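PDB 4L8K: putative peptidase, which probably hydrolyses peptide bonds as a serine peptidase of family S41. Local coordinates for residues Asn22-Asp30 / Pro269-Phe280. Numbering follows the deposited sequence.
Sequences NYCFFAFKD and PVLDVNKQHTEF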
loop_
_atom_site.group_PDB
_atom_site.type_symbol
_atom_site.label_atom_id
_atom_site.label_comp_id
_atom_site.label_asym_id
_atom_site.label_seq_id
_atom_site.Cartn_x
_atom_site.Cartn_y
_atom_site.Cartn_z
ATOM N N ASN A 22 5.551 -14.716 -15.966
ATOM C CA ASN A 22 5.912 -14.050 -14.699
ATOM C C ASN A 22 4.759 -13.372 -13.952
ATOM O O ASN A 22 4.897 -13.155 -12.741
ATOM C CB ASN A 22 7.016 -13.025 -14.939
ATOM C CG ASN A 22 8.237 -13.629 -15.575
ATOM O OD1 ASN A 22 9.055 -14.270 -14.919
ATOM N ND2 ASN A 22 8.350 -13.491 -16.883
ATOM N N TYR A 23 3.646 -13.033 -14.631
ATOM C CA TYR A 23 2.497 -12.383 -13.969
ATOM C C TYR A 23 1.866 -13.379 -12.976
ATOM O O TYR A 23 1.606 -14.530 -13.330
ATOM C CB TYR A 23 1.480 -11.846 -14.993
ATOM C CG TYR A 23 0.435 -10.952 -14.371
ATOM C CD1 TYR A 23 0.745 -9.651 -13.977
ATOM C CD2 TYR A 23 -0.854 -11.421 -14.125
ATOM C CE1 TYR A 23 -0.209 -8.830 -13.380
ATOM C CE2 TYR A 23 -1.814 -10.609 -13.517
ATOM C CZ TYR A 23 -1.485 -9.315 -13.149
ATOM O OH TYR A 23 -2.414 -8.508 -12.547
ATOM N N CYS A 24 1.696 -12.948 -11.718
ATOM C CA CYS A 24 1.282 -13.797 -10.593
ATOM C C CYS A 24 -0.219 -13.880 -10.333
ATOM O O CYS A 24 -0.603 -14.720 -9.512
ATOM C CB CYS A 24 1.988 -13.337 -9.318
ATOM S SG CYS A 24 3.789 -13.306 -9.424
ATOM N N PHE A 25 -1.064 -13.023 -10.959
ATOM C CA PHE A 25 -2.452 -12.976 -10.526
ATOM C C PHE A 25 -3.502 -13.297 -11.577
ATOM O O PHE A 25 -4.656 -12.899 -11.400
ATOM C CB PHE A 25 -2.715 -11.588 -9.897
ATOM C CG PHE A 25 -1.714 -11.284 -8.799
ATOM C CD1 PHE A 25 -1.775 -11.951 -7.571
ATOM C CD2 PHE A 25 -0.649 -10.418 -9.029
ATOM C CE1 PHE A 25 -0.824 -11.698 -6.567
ATOM C CE2 PHE A 25 0.323 -10.202 -8.045
ATOM C CZ PHE A 25 0.222 -10.832 -6.816
ATOM N N PHE A 26 -3.164 -14.126 -12.576
ATOM C CA PHE A 26 -4.106 -14.534 -13.632
ATOM C C PHE A 26 -5.378 -15.230 -13.092
ATOM O O PHE A 26 -6.457 -15.006 -13.638
ATOM C CB PHE A 26 -3.422 -15.448 -14.666
ATOM C CG PHE A 26 -2.546 -14.715 -15.648
ATOM C CD1 PHE A 26 -3.055 -13.677 -16.420
ATOM C CD2 PHE A 26 -1.221 -15.090 -15.837
ATOM C CE1 PHE A 26 -2.246 -13.010 -17.340
ATOM C CE2 PHE A 26 -0.416 -14.428 -16.769
ATOM C CZ PHE A 26 -0.939 -13.403 -17.524
ATOM N N ALA A 27 -5.261 -16.010 -11.996
ATOM C CA ALA A 27 -6.374 -16.723 -11.353
ATOM C C ALA A 27 -7.458 -15.782 -10.800
ATOM O O ALA A 27 -8.588 -16.228 -10.611
ATOM C CB ALA A 27 -5.843 -17.603 -10.222
ATOM N N PHE A 28 -7.128 -14.492 -10.576
ATOM C CA PHE A 28 -8.038 -13.492 -10.023
ATOM C C PHE A 28 -8.557 -12.523 -11.078
ATOM O O PHE A 28 -9.162 -11.521 -10.719
ATOM C CB PHE A 28 -7.332 -12.713 -8.888
ATOM C CG PHE A 28 -6.700 -13.630 -7.860
ATOM C CD1 PHE A 28 -5.403 -14.100 -8.028
ATOM C CD2 PHE A 28 -7.416 -14.053 -6.749
ATOM C CE1 PHE A 28 -4.840 -14.988 -7.117
ATOM C CE2 PHE A 28 -6.849 -14.941 -5.832
ATOM C CZ PHE A 28 -5.564 -15.399 -6.020
ATOM N N LYS A 29 -8.373 -12.840 -12.369
ATOM C CA LYS A 29 -8.790 -11.977 -13.480
ATOM C C LYS A 29 -9.852 -12.645 -14.368
ATOM O O LYS A 29 -9.761 -13.840 -14.642
ATOM C CB LYS A 29 -7.570 -11.563 -14.338
ATOM C CG LYS A 29 -6.398 -10.951 -13.547
ATOM C CD LYS A 29 -6.818 -9.734 -12.700
ATOM C CE LYS A 29 -5.703 -9.161 -11.878
ATOM N NZ LYS A 29 -6.008 -7.773 -11.451
ATOM N N ASP A 30 -10.842 -11.861 -14.827
ATOM C CA ASP A 30 -11.931 -12.322 -15.679
ATOM C C ASP A 30 -11.470 -12.705 -17.088
ATOM O O ASP A 30 -12.209 -13.406 -17.773
ATOM C CB ASP A 30 -13.085 -11.290 -15.774
ATOM C CG ASP A 30 -12.724 -9.816 -15.874
ATOM O OD1 ASP A 30 -12.021 -9.438 -16.844
ATOM O OD2 ASP A 30 -13.250 -9.023 -15.061
ATOM N N PRO A 269 3.362 -12.927 -4.877
ATOM C CA PRO A 269 2.150 -12.791 -4.054
ATOM C C PRO A 269 2.521 -12.744 -2.549
ATOM O O PRO A 269 3.338 -13.540 -2.074
ATOM C CB PRO A 269 1.342 -14.063 -4.365
ATOM C CG PRO A 269 2.025 -14.713 -5.502
ATOM C CD PRO A 269 3.444 -14.271 -5.480
ATOM N N VAL A 270 1.954 -11.779 -1.822
ATOM C CA VAL A 270 2.105 -11.642 -0.376
ATOM C C VAL A 270 0.774 -12.098 0.218
ATOM O O VAL A 270 -0.290 -11.650 -0.232
ATOM C CB VAL A 270 2.529 -10.219 0.082
ATOM C CG1 VAL A 270 2.339 -10.032 1.588
ATOM C CG2 VAL A 270 3.973 -9.922 -0.310
ATOM N N LEU A 271 0.836 -13.037 1.185
ATOM C CA LEU A 271 -0.353 -13.572 1.817
ATOM C C LEU A 271 -0.429 -13.160 3.268
ATOM O O LEU A 271 0.598 -13.024 3.933
ATOM C CB LEU A 271 -0.401 -15.120 1.711
ATOM C CG LEU A 271 -0.016 -15.762 0.371
ATOM C CD1 LEU A 271 0.076 -17.248 0.496
ATOM C CD2 LEU A 271 -0.991 -15.382 -0.725
ATOM N N ASP A 272 -1.659 -13.019 3.787
ATOM C CA ASP A 272 -1.846 -12.718 5.194
ATOM C C ASP A 272 -1.686 -14.031 6.033
ATOM O O ASP A 272 -1.366 -15.081 5.471
ATOM C CB ASP A 272 -3.203 -12.008 5.434
ATOM C CG ASP A 272 -4.463 -12.769 5.048
ATOM O OD1 ASP A 272 -4.420 -14.030 5.004
ATOM O OD2 ASP A 272 -5.504 -12.114 4.851
ATOM N N VAL A 273 -1.913 -13.974 7.362
ATOM C CA VAL A 273 -1.772 -15.134 8.249
ATOM C C VAL A 273 -2.823 -16.246 7.925
ATOM O O VAL A 273 -2.648 -17.387 8.341
ATOM C CB VAL A 273 -1.790 -14.761 9.754
ATOM C CG1 VAL A 273 -0.562 -13.932 10.119
ATOM C CG2 VAL A 273 -3.094 -14.038 10.150
ATOM N N ASN A 274 -3.877 -15.916 7.170
ATOM C CA ASN A 274 -4.905 -16.892 6.765
ATOM C C ASN A 274 -4.635 -17.374 5.328
ATOM O O ASN A 274 -5.494 -18.029 4.729
ATOM C CB ASN A 274 -6.324 -16.300 6.885
ATOM C CG ASN A 274 -6.600 -15.705 8.237
ATOM O OD1 ASN A 274 -6.374 -16.317 9.286
ATOM N ND2 ASN A 274 -7.043 -14.468 8.237
ATOM N N LYS A 275 -3.421 -17.046 4.796
ATOM C CA LYS A 275 -2.925 -17.404 3.472
ATOM C C LYS A 275 -3.801 -16.781 2.347
ATOM O O LYS A 275 -3.875 -17.311 1.234
ATOM C CB LYS A 275 -2.790 -18.930 3.332
ATOM C CG LYS A 275 -1.624 -19.468 4.150
ATOM C CD LYS A 275 -1.534 -20.974 4.124
ATOM C CE LYS A 275 -0.385 -21.440 4.983
ATOM N NZ LYS A 275 -0.321 -22.920 5.069
ATOM N N GLN A 276 -4.410 -15.618 2.637
ATOM C CA GLN A 276 -5.214 -14.868 1.662
ATOM C C GLN A 276 -4.378 -13.746 1.047
ATOM O O GLN A 276 -3.580 -13.109 1.740
ATOM C CB GLN A 276 -6.511 -14.314 2.291
ATOM C CG GLN A 276 -7.382 -15.379 2.998
ATOM C CD GLN A 276 -7.800 -16.586 2.146
ATOM O OE1 GLN A 276 -8.072 -16.521 0.940
ATOM N NE2 GLN A 276 -7.712 -17.746 2.742
ATOM N N HIS A 277 -4.564 -13.520 -0.269
ATOM C CA HIS A 277 -3.846 -12.506 -1.043
ATOM C C HIS A 277 -4.184 -11.085 -0.586
ATOM O O HIS A 277 -5.354 -10.762 -0.401
ATOM C CB HIS A 277 -4.156 -12.673 -2.537
ATOM C CG HIS A 277 -3.525 -13.883 -3.126
ATOM N ND1 HIS A 277 -2.339 -13.801 -3.818
ATOM C CD2 HIS A 277 -3.909 -15.176 -3.065
ATOM C CE1 HIS A 277 -2.046 -15.040 -4.162
ATOM N NE2 HIS A 277 -2.958 -15.902 -3.725
ATOM N N THR A 278 -3.148 -10.247 -0.390
ATOM C CA THR A 278 -3.285 -8.828 0.024
ATOM C C THR A 278 -3.005 -7.881 -1.167
ATOM O O THR A 278 -3.111 -6.658 -1.031
ATOM C CB THR A 278 -2.311 -8.518 1.197
ATOM O OG1 THR A 278 -0.963 -8.695 0.747
ATOM C CG2 THR A 278 -2.574 -9.382 2.441
ATOM N N GLU A 279 -2.642 -8.459 -2.339
ATOM C CA GLU A 279 -2.286 -7.734 -3.559
ATOM C C GLU A 279 -3.349 -6.742 -4.010
ATOM O O GLU A 279 -3.017 -5.680 -4.509
ATOM C CB GLU A 279 -2.020 -8.733 -4.711
ATOM C CG GLU A 279 -1.633 -8.075 -6.037
ATOM C CD GLU A 279 -0.282 -7.370 -6.093
ATOM O OE1 GLU A 279 0.589 -7.644 -5.230
ATOM O OE2 GLU A 279 -0.092 -6.553 -7.027
ATOM N N PHE A 280 -4.619 -7.110 -3.848
ATOM C CA PHE A 280 -5.749 -6.353 -4.344
ATOM C C PHE A 280 -6.221 -5.304 -3.350
ATOM O O PHE A 280 -7.139 -4.538 -3.650
ATOM C CB PHE A 280 -6.862 -7.339 -4.739
ATOM C CG PHE A 280 -6.283 -8.493 -5.523
ATOM C CD1 PHE A 280 -5.773 -8.298 -6.816
ATOM C CD2 PHE A 280 -6.227 -9.775 -4.968
ATOM C CE1 PHE A 280 -5.225 -9.365 -7.543
ATOM C CE2 PHE A 280 -5.661 -10.845 -5.686
ATOM C CZ PHE A 280 -5.156 -10.627 -6.965
#
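The ring of Phe25 is sandwiched between Glu279 CG, 3.6 Å from the ring centroid in a CH-pi contact, and CB of Cys24 on the opposite face. A flat phenyl ring suits this place because it offers two faces and an edge to different partners. In Glu279, CG, anti to the backbone N (chi1 -180°), reaches over the ring; the bend at chi2 then carries the carboxylate along the same face, its plane 17° from that of the ring, while OE2 is hydrogen-bonded to Ser266. At the edge of the same ring, ND1 of His277 lies 3.8 Å from CE1 of Phe25.

Phe28 and Phe280 extend the aromatic cluster. The edge of Phe28 meets the face of His277, with CZ 3.4 Å from CD2 of the imidazole, and Leu271 CD2 backs the other face of that flat ring. Phe280 brings CZ to 3.7 Å from CD1 of Phe25 and CE2 over one face of Phe28, the rim of a single ring serving both neighbours.

Purely apolar packing completes the contact. Pro269, a compact apolar ring, touches Phe25 CE1 through CB at 3.9 Å, and CG of Pro269 lies 4.1 Å from CB of Cys24. Replacing Phe25 by alanine would probably open a gap between Cys24 and Glu279 and leave His277 ND1, Phe280 CZ and Pro269 CB without the ring they touch.

No hydrogen bond joins the segments; this aromatic cluster packs the loop after helix 8-22, in the tricorn C1-like region, against the S41 peptidase region.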